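Local coordinates for protein aerobactin synthase IucC (Klebsiella pneumoniae, PDB 6CN7) that probably catalyses the ATP-dependent joining of a second N-acetyl-N-hydroxylysine to N-citryl-N-acetyl-N-hydroxylysine, completing the siderophore aerobactin, at residues 107-115 with 134-145; 252-263 with 267-278. The protein carries 5 engineered substitutions. One frame throughout, in Å; residues are numbered along the deposited sequence.

Contacts 1 and 2 follow one another along the chain, and their centres lie about 20 Å apart. Contact 1 sets the end of helix 91-114 against the loop 134-145, which leaves helix 128-133; contact 2 brings together three consecutive antiparallel strands within the large sheet, flanked by strands 165-174 and 350-355. The two meet where the loop passes the turn 257-260: Gly-137 CA lies 3.7 Å from Gln-258 NE2, and Leu-135 CB 3.9 Å from Gln-258 OE1, both as plain packing. Helix 128-133 also reaches contact 2: its Gln-132 touches Gln-257 and takes a weak hydrogen bond from Gln-258 N. No substrate or cofactor site is identified at either contact; both are structural packing.

Contact 1. Residues 107-115 with 134-145; sequences GDLQLLKAR and LLSGHPKFAFNK
Leu-134 lies across the last turn of helix 91-114 and gives up more surface to this contact than any other residue. Its CD2 touches Ala-114 CB at 3.9 Å, where a methyl group is small enough for the loop to come close to the helix. Its CD1 runs beside the aliphatic part of Arg-115, the two side chains sliding past each other in opposite directions. Arg-115 therefore serves twice: CG and CD cover the leucine, while NH2 gives a weak, bent hydrogen bond to Leu-134 O (2.9 Å, 129°). The stronger partner of that guanidinium is Glu-375, which also accepts a bond from Ser-136 OG, and so a single carboxylate ties helix end and loop together.

Leu-111, one helical turn before Arg-115, divides its two methyls. CD2 packs on Leu-134 CA at 3.7 Å, and CD1 meets the end of Lys-145, tip to tip, at its CE.

Lys-145 returns to the helix from further along the loop. Its chain runs extended past Gly-107, with CD 3.8 Å from the glycine CA; having no side chain, the glycine lets the lysine lie directly against the helix backbone. The bend at the last torsion (chi4 68°) then turns NZ to Asp-108 OD1, a salt bridge of 2.6 Å beside Gly-107 and Leu-111, and to Ser-136 O at 2.9 Å. The carboxylate probably offsets the charge of this buried lysine, and the carbonyl joins two parts of the loop. Leucines thus share the interface with the aliphatic parts of Arg-115 and Lys-145, packing the C-terminal end of helix 91-114 on the irregular loop between helices 128-133 and 152-158, early in the IucA/IucC family region.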
# COMPACT_ATOMS: atom_id res chain seq x y z
N GLY A 107 13.73 4.95 12.81
CA GLY A 107 15.01 4.92 12.13
C GLY A 107 16.16 5.24 13.06
O GLY A 107 17.23 4.62 13.00
N ASP A 108 15.97 6.23 13.95
CA ASP A 108 17.02 6.57 14.91
C ASP A 108 17.29 5.41 15.86
O ASP A 108 18.43 5.22 16.29
CB ASP A 108 16.63 7.83 15.67
CG ASP A 108 16.59 9.07 14.78
OD1 ASP A 108 17.03 8.97 13.61
OD2 ASP A 108 16.14 10.13 15.25
N LEU A 109 16.25 4.64 16.21
CA LEU A 109 16.46 3.45 17.03
C LEU A 109 17.27 2.41 16.29
O LEU A 109 18.11 1.72 16.88
CB LEU A 109 15.11 2.88 17.47
CG LEU A 109 14.32 3.68 18.50
CD1 LEU A 109 12.89 3.18 18.57
CD2 LEU A 109 14.97 3.60 19.87
N GLN A 110 17.03 2.26 14.98
CA GLN A 110 17.81 1.32 14.18
C GLN A 110 19.28 1.73 14.13
O GLN A 110 20.18 0.90 14.33
CB GLN A 110 17.24 1.23 12.77
CG GLN A 110 17.94 0.22 11.88
CD GLN A 110 17.84 -1.19 12.44
OE1 GLN A 110 16.85 -1.56 13.06
NE2 GLN A 110 18.89 -1.98 12.23
N LEU A 111 19.55 3.01 13.86
CA LEU A 111 20.93 3.48 13.79
C LEU A 111 21.64 3.30 15.12
O LEU A 111 22.82 2.94 15.16
CB LEU A 111 20.96 4.94 13.35
CG LEU A 111 20.41 5.22 11.95
CD1 LEU A 111 20.33 6.71 11.67
CD2 LEU A 111 21.27 4.53 10.89
N LEU A 112 20.93 3.54 16.22
CA LEU A 112 21.52 3.35 17.54
C LEU A 112 21.91 1.89 17.77
O LEU A 112 23.00 1.60 18.28
CB LEU A 112 20.55 3.83 18.62
CG LEU A 112 21.05 3.92 20.06
CD1 LEU A 112 22.24 4.86 20.18
CD2 LEU A 112 19.92 4.39 20.96
N LYS A 113 21.03 0.96 17.38
CA LYS A 113 21.34 -0.45 17.54
C LYS A 113 22.47 -0.88 16.61
O LYS A 113 23.37 -1.63 17.02
CB LYS A 113 20.08 -1.29 17.27
N ALA A 114 22.46 -0.42 15.36
CA ALA A 114 23.44 -0.86 14.38
C ALA A 114 24.82 -0.25 14.60
O ALA A 114 25.81 -0.82 14.13
CB ALA A 114 22.96 -0.54 12.97
N ARG A 115 24.90 0.88 15.29
CA ARG A 115 26.17 1.57 15.50
C ARG A 115 26.73 1.36 16.91
O ARG A 115 27.67 2.06 17.30
CB ARG A 115 25.99 3.07 15.23
CG ARG A 115 25.77 3.38 13.75
CD ARG A 115 25.29 4.80 13.52
NE ARG A 115 26.24 5.80 14.02
CZ ARG A 115 26.24 7.08 13.67
NH1 ARG A 115 27.13 7.90 14.19
NH2 ARG A 115 25.36 7.53 12.78
N LEU A 134 24.34 4.15 7.40
CA LEU A 134 24.31 4.45 8.82
C LEU A 134 24.38 5.94 9.13
O LEU A 134 24.46 6.31 10.30
CB LEU A 134 25.46 3.72 9.52
CG LEU A 134 25.44 2.19 9.42
CD1 LEU A 134 26.66 1.61 10.12
CD2 LEU A 134 24.16 1.61 10.00
N LEU A 135 24.35 6.79 8.11
CA LEU A 135 24.37 8.23 8.35
C LEU A 135 23.06 8.67 9.01
O LEU A 135 22.00 8.08 8.78
CB LEU A 135 24.59 8.99 7.05
CG LEU A 135 25.96 8.79 6.39
CD1 LEU A 135 26.00 9.49 5.05
CD2 LEU A 135 27.08 9.30 7.28
N SER A 136 23.15 9.73 9.81
CA SER A 136 22.00 10.18 10.59
C SER A 136 20.89 10.76 9.73
O SER A 136 19.74 10.83 10.18
CB SER A 136 22.43 11.23 11.62
OG SER A 136 23.43 10.71 12.48
N GLY A 137 21.19 11.16 8.50
CA GLY A 137 20.21 11.79 7.64
C GLY A 137 20.40 13.29 7.56
O GLY A 137 21.43 13.85 7.95
N HIS A 138 19.37 13.95 7.03
CA HIS A 138 19.48 15.38 6.77
C HIS A 138 19.59 16.14 8.08
O HIS A 138 18.76 15.94 8.98
CB HIS A 138 18.27 15.87 5.97
CG HIS A 138 18.49 17.20 5.32
ND1 HIS A 138 18.25 18.39 5.97
CD2 HIS A 138 18.94 17.53 4.09
CE1 HIS A 138 18.53 19.40 5.16
NE2 HIS A 138 18.96 18.90 4.02
N PRO A 139 20.58 17.03 8.23
CA PRO A 139 20.82 17.65 9.55
C PRO A 139 19.87 18.78 9.90
O PRO A 139 19.81 19.16 11.08
CB PRO A 139 22.26 18.17 9.43
CG PRO A 139 22.41 18.48 7.98
CD PRO A 139 21.57 17.47 7.23
N LYS A 140 19.13 19.34 8.95
CA LYS A 140 18.29 20.50 9.23
C LYS A 140 16.86 20.12 9.62
O LYS A 140 16.31 20.69 10.56
CB LYS A 140 18.25 21.43 8.02
CG LYS A 140 17.41 22.68 8.23
CD LYS A 140 17.42 23.59 7.01
CE LYS A 140 16.48 24.77 7.22
NZ LYS A 140 16.80 25.55 8.45
N PHE A 141 16.25 19.18 8.90
CA PHE A 141 14.83 18.91 9.07
C PHE A 141 14.56 18.07 10.31
O PHE A 141 15.29 17.12 10.61
CB PHE A 141 14.27 18.23 7.82
CG PHE A 141 14.26 19.12 6.61
CD1 PHE A 141 13.31 20.12 6.49
CD2 PHE A 141 15.20 18.97 5.61
CE1 PHE A 141 13.30 20.96 5.39
CE2 PHE A 141 15.19 19.80 4.50
CZ PHE A 141 14.24 20.79 4.39
N ALA A 142 13.48 18.42 11.02
CA ALA A 142 13.20 17.82 12.31
C ALA A 142 12.93 16.32 12.19
O ALA A 142 13.45 15.52 12.98
CB ALA A 142 12.01 18.53 12.96
N PHE A 143 12.12 15.92 11.21
CA PHE A 143 11.76 14.52 11.00
C PHE A 143 12.35 14.08 9.67
O PHE A 143 11.65 13.95 8.66
CB PHE A 143 10.23 14.37 11.02
CG PHE A 143 9.57 15.05 12.19
CD1 PHE A 143 10.12 14.98 13.46
CD2 PHE A 143 8.41 15.79 12.01
CE1 PHE A 143 9.52 15.61 14.53
CE2 PHE A 143 7.81 16.43 13.08
CZ PHE A 143 8.36 16.34 14.34
N ASN A 144 13.66 13.85 9.66
CA ASN A 144 14.38 13.63 8.41
C ASN A 144 14.22 12.23 7.85
O ASN A 144 14.80 11.93 6.80
CB ASN A 144 15.87 13.94 8.59
CG ASN A 144 16.54 13.03 9.60
OD1 ASN A 144 15.93 12.11 10.13
ND2 ASN A 144 17.82 13.28 9.86
N LYS A 145 13.45 11.35 8.50
CA LYS A 145 13.16 10.03 7.95
C LYS A 145 11.67 9.80 7.74
O LYS A 145 11.26 8.68 7.43
CB LYS A 145 13.73 8.94 8.85
CG LYS A 145 15.24 8.94 8.95
CD LYS A 145 15.72 7.88 9.92
CE LYS A 145 17.19 8.06 10.24
NZ LYS A 145 17.44 9.30 11.02

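Contact 2. Residues 252-263 with 267-278; sequences DLWLAQQSLRTL and SRQGGLDIKLPL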
# COMPACT_ATOMS: atom_id res chain seq x y z
N ASP A 252 19.41 -8.72 -9.81
CA ASP A 252 20.26 -8.50 -8.65
C ASP A 252 19.50 -7.81 -7.53
O ASP A 252 18.39 -7.30 -7.71
CB ASP A 252 21.49 -7.68 -9.05
CG ASP A 252 22.41 -8.42 -9.99
OD1 ASP A 252 22.38 -9.67 -9.99
OD2 ASP A 252 23.15 -7.75 -10.75
N LEU A 253 20.14 -7.78 -6.36
CA LEU A 253 19.60 -7.11 -5.19
C LEU A 253 20.14 -5.69 -5.11
O LEU A 253 21.33 -5.46 -5.34
CB LEU A 253 19.97 -7.88 -3.92
CG LEU A 253 19.38 -9.29 -3.78
CD1 LEU A 253 19.96 -10.00 -2.56
CD2 LEU A 253 17.87 -9.23 -3.68
N TRP A 254 19.26 -4.75 -4.79
CA TRP A 254 19.60 -3.33 -4.80
C TRP A 254 19.49 -2.76 -3.39
O TRP A 254 18.73 -3.25 -2.56
CB TRP A 254 18.70 -2.56 -5.76
CG TRP A 254 18.95 -2.91 -7.20
CD1 TRP A 254 18.39 -3.93 -7.90
CD2 TRP A 254 19.83 -2.24 -8.11
NE1 TRP A 254 18.86 -3.94 -9.19
CE2 TRP A 254 19.75 -2.91 -9.34
CE3 TRP A 254 20.68 -1.13 -8.00
CZ2 TRP A 254 20.48 -2.52 -10.46
CZ3 TRP A 254 21.40 -0.74 -9.10
CH2 TRP A 254 21.30 -1.43 -10.32
N LEU A 255 20.25 -1.69 -3.15
CA LEU A 255 20.37 -1.07 -1.84
C LEU A 255 20.10 0.42 -1.99
O LEU A 255 20.63 1.06 -2.91
CB LEU A 255 21.76 -1.32 -1.25
CG LEU A 255 22.11 -0.65 0.08
CD1 LEU A 255 21.33 -1.27 1.22
CD2 LEU A 255 23.61 -0.76 0.31
N ALA A 256 19.28 0.97 -1.10
CA ALA A 256 18.88 2.36 -1.21
C ALA A 256 19.97 3.29 -0.69
O ALA A 256 20.66 2.98 0.28
CB ALA A 256 17.59 2.61 -0.42
N GLN A 257 20.13 4.42 -1.37
CA GLN A 257 21.02 5.48 -0.91
C GLN A 257 20.24 6.48 -0.06
O GLN A 257 19.03 6.33 0.16
CB GLN A 257 21.68 6.18 -2.10
CG GLN A 257 22.49 5.27 -3.01
CD GLN A 257 23.08 6.02 -4.20
OE1 GLN A 257 23.00 7.24 -4.27
NE2 GLN A 257 23.68 5.28 -5.12
N GLN A 258 20.94 7.51 0.42
CA GLN A 258 20.27 8.55 1.19
C GLN A 258 19.15 9.21 0.39
O GLN A 258 18.12 9.59 0.96
CB GLN A 258 21.28 9.60 1.65
CG GLN A 258 22.23 9.12 2.74
CD GLN A 258 21.53 8.92 4.07
OE1 GLN A 258 21.70 7.88 4.72
NE2 GLN A 258 20.76 9.91 4.50
N SER A 259 19.32 9.34 -0.92
CA SER A 259 18.30 9.94 -1.77
C SER A 259 17.09 9.04 -1.95
O SER A 259 16.06 9.50 -2.46
CB SER A 259 18.88 10.29 -3.14
OG SER A 259 19.23 9.12 -3.86
N LEU A 260 17.18 7.76 -1.56
CA LEU A 260 16.04 6.85 -1.52
C LEU A 260 15.60 6.40 -2.91
O LEU A 260 15.28 5.23 -3.11
CB LEU A 260 14.88 7.51 -0.78
CG LEU A 260 13.70 6.60 -0.41
CD1 LEU A 260 14.15 5.43 0.46
CD2 LEU A 260 12.63 7.41 0.30
N ARG A 261 15.57 7.32 -3.88
CA ARG A 261 15.20 6.95 -5.25
C ARG A 261 16.37 6.36 -6.03
O ARG A 261 16.13 5.62 -6.99
CB ARG A 261 14.66 8.17 -6.00
CG ARG A 261 13.26 8.61 -5.59
CD ARG A 261 12.81 9.79 -6.42
NE ARG A 261 12.80 9.47 -7.85
CZ ARG A 261 12.76 10.37 -8.83
NH1 ARG A 261 12.73 11.67 -8.54
NH2 ARG A 261 12.75 9.97 -10.09
N THR A 262 17.60 6.67 -5.65
CA THR A 262 18.78 6.15 -6.33
C THR A 262 19.31 4.94 -5.56
O THR A 262 19.53 5.02 -4.35
CB THR A 262 19.87 7.23 -6.45
OG1 THR A 262 19.32 8.39 -7.09
CG2 THR A 262 21.05 6.72 -7.26
N LEU A 263 19.52 3.84 -6.28
CA LEU A 263 19.88 2.57 -5.66
C LEU A 263 21.26 2.13 -6.11
O LEU A 263 21.67 2.38 -7.25
CB LEU A 263 18.86 1.48 -6.02
CG LEU A 263 17.38 1.86 -5.92
CD1 LEU A 263 16.52 0.71 -6.42
CD2 LEU A 263 17.00 2.23 -4.50
N SER A 267 24.64 -6.85 -5.31
CA SER A 267 25.05 -8.18 -5.74
C SER A 267 26.31 -8.13 -6.60
O SER A 267 27.20 -8.97 -6.44
CB SER A 267 23.92 -8.85 -6.53
OG SER A 267 22.74 -8.95 -5.75
N ARG A 268 26.41 -7.16 -7.50
CA ARG A 268 27.52 -7.07 -8.44
C ARG A 268 27.89 -5.61 -8.63
O ARG A 268 27.07 -4.81 -9.09
CB ARG A 268 27.15 -7.72 -9.78
CG ARG A 268 26.67 -9.16 -9.67
CD ARG A 268 26.36 -9.74 -11.04
NE ARG A 268 25.39 -8.92 -11.76
CZ ARG A 268 25.33 -8.82 -13.08
NH1 ARG A 268 26.19 -9.47 -13.86
NH2 ARG A 268 24.40 -8.05 -13.64
N GLN A 269 29.13 -5.26 -8.28
CA GLN A 269 29.59 -3.87 -8.32
C GLN A 269 29.92 -3.51 -9.76
O GLN A 269 31.03 -3.73 -10.25
CB GLN A 269 30.78 -3.67 -7.40
N GLY A 270 28.94 -2.92 -10.47
CA GLY A 270 29.04 -2.77 -11.91
C GLY A 270 29.28 -1.37 -12.46
O GLY A 270 29.45 -1.21 -13.67
N GLY A 271 29.30 -0.35 -11.60
CA GLY A 271 29.61 0.99 -12.04
C GLY A 271 28.42 1.85 -12.43
O GLY A 271 28.61 3.04 -12.72
N LEU A 272 27.21 1.30 -12.45
CA LEU A 272 26.00 2.06 -12.74
C LEU A 272 25.04 1.94 -11.57
O LEU A 272 24.67 0.82 -11.17
CB LEU A 272 25.32 1.56 -14.02
CG LEU A 272 26.02 1.85 -15.36
CD1 LEU A 272 25.25 1.21 -16.50
CD2 LEU A 272 26.17 3.35 -15.59
N ASP A 273 24.63 3.08 -11.02
CA ASP A 273 23.49 3.12 -10.12
C ASP A 273 22.22 3.34 -10.92
O ASP A 273 22.25 3.76 -12.07
CB ASP A 273 23.66 4.23 -9.08
CG ASP A 273 24.84 4.00 -8.15
OD1 ASP A 273 25.25 2.83 -7.99
OD2 ASP A 273 25.35 4.99 -7.58
N ILE A 274 21.09 3.04 -10.29
CA ILE A 274 19.78 3.19 -10.92
C ILE A 274 18.94 4.13 -10.06
O ILE A 274 19.00 4.08 -8.83
CB ILE A 274 19.07 1.84 -11.11
CG1 ILE A 274 17.86 2.01 -12.02
CG2 ILE A 274 18.66 1.24 -9.76
CD1 ILE A 274 17.25 0.71 -12.49
N LYS A 275 18.17 4.98 -10.73
CA LYS A 275 17.27 5.92 -10.06
C LYS A 275 15.87 5.69 -10.60
O LYS A 275 15.65 5.75 -11.81
CB LYS A 275 17.70 7.37 -10.28
CG LYS A 275 16.81 8.38 -9.60
CD LYS A 275 17.30 9.80 -9.81
CE LYS A 275 16.41 10.80 -9.10
NZ LYS A 275 16.89 12.20 -9.26
N LEU A 276 14.92 5.42 -9.70
CA LEU A 276 13.58 5.03 -10.08
C LEU A 276 12.55 5.98 -9.47
O LEU A 276 12.83 6.60 -8.43
CB LEU A 276 13.29 3.59 -9.64
CG LEU A 276 14.19 2.55 -10.29
CD1 LEU A 276 14.15 1.21 -9.55
CD2 LEU A 276 13.81 2.35 -11.75
N PRO A 277 11.37 6.12 -10.07
CA PRO A 277 10.36 7.00 -9.49
C PRO A 277 9.77 6.44 -8.20
O PRO A 277 9.51 5.24 -8.08
CB PRO A 277 9.29 7.10 -10.58
CG PRO A 277 9.95 6.61 -11.83
CD PRO A 277 10.97 5.62 -11.39
N LEU A 278 9.57 7.33 -7.23
CA LEU A 278 8.82 7.03 -6.01
C LEU A 278 7.80 8.15 -5.84
O LEU A 278 8.15 9.26 -5.44
CB LEU A 278 9.74 6.92 -4.79
CG LEU A 278 10.66 5.70 -4.71
CD1 LEU A 278 11.59 5.82 -3.50
CD2 LEU A 278 9.86 4.41 -4.62
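Ile-274 sets its CG2 methyl over one face of the Trp-254 six-membered ring, a CH-pi contact 3.7 Å from the centroid. With CG1 anti to the backbone N (chi1 -168°), CG2 is the branch turned to the ring. Leu-263 CB backs the same methyl, so branched and aromatic side chains fill this sheet face. On the other face, Thr-262 OG1 lies against the aliphatic chain of Lys-275.

The frame is a beta hairpin, strands 262-265 and 272-275, in which Leu-263 and Ile-274 form an antiparallel hydrogen-bonded pair: Leu-263 N reaches Ile-274 O at 2.6 Å, and Ile-274 N returns to Leu-263 O. At the end away from the loop Leu-276 N bonds Arg-261 O (3.0 Å), and the Arg-261 side chain turns back to Leu-276 O. Its NE bonds that oxygen at 2.9 Å and 175°, in the guanidinium plane, while Lys-275 CE covers the centre of one face. Arg-261 NH1 stands 4.3 Å from Lys-275 NZ, a like-charge pair.

Near the hairpin loop, Ser-267 OG accepts Leu-253 N at 2.9 Å. Arg-268 NE meets Asp-252 OD2 on its syn side at 2.7 Å, with carboxylate and guanidinium planes 63° apart. Asn-265 ND2 also bonds that oxygen, and Ala-193 O is the stronger partner of Arg-268 NH2, whose own bond to Asp-252 is weak.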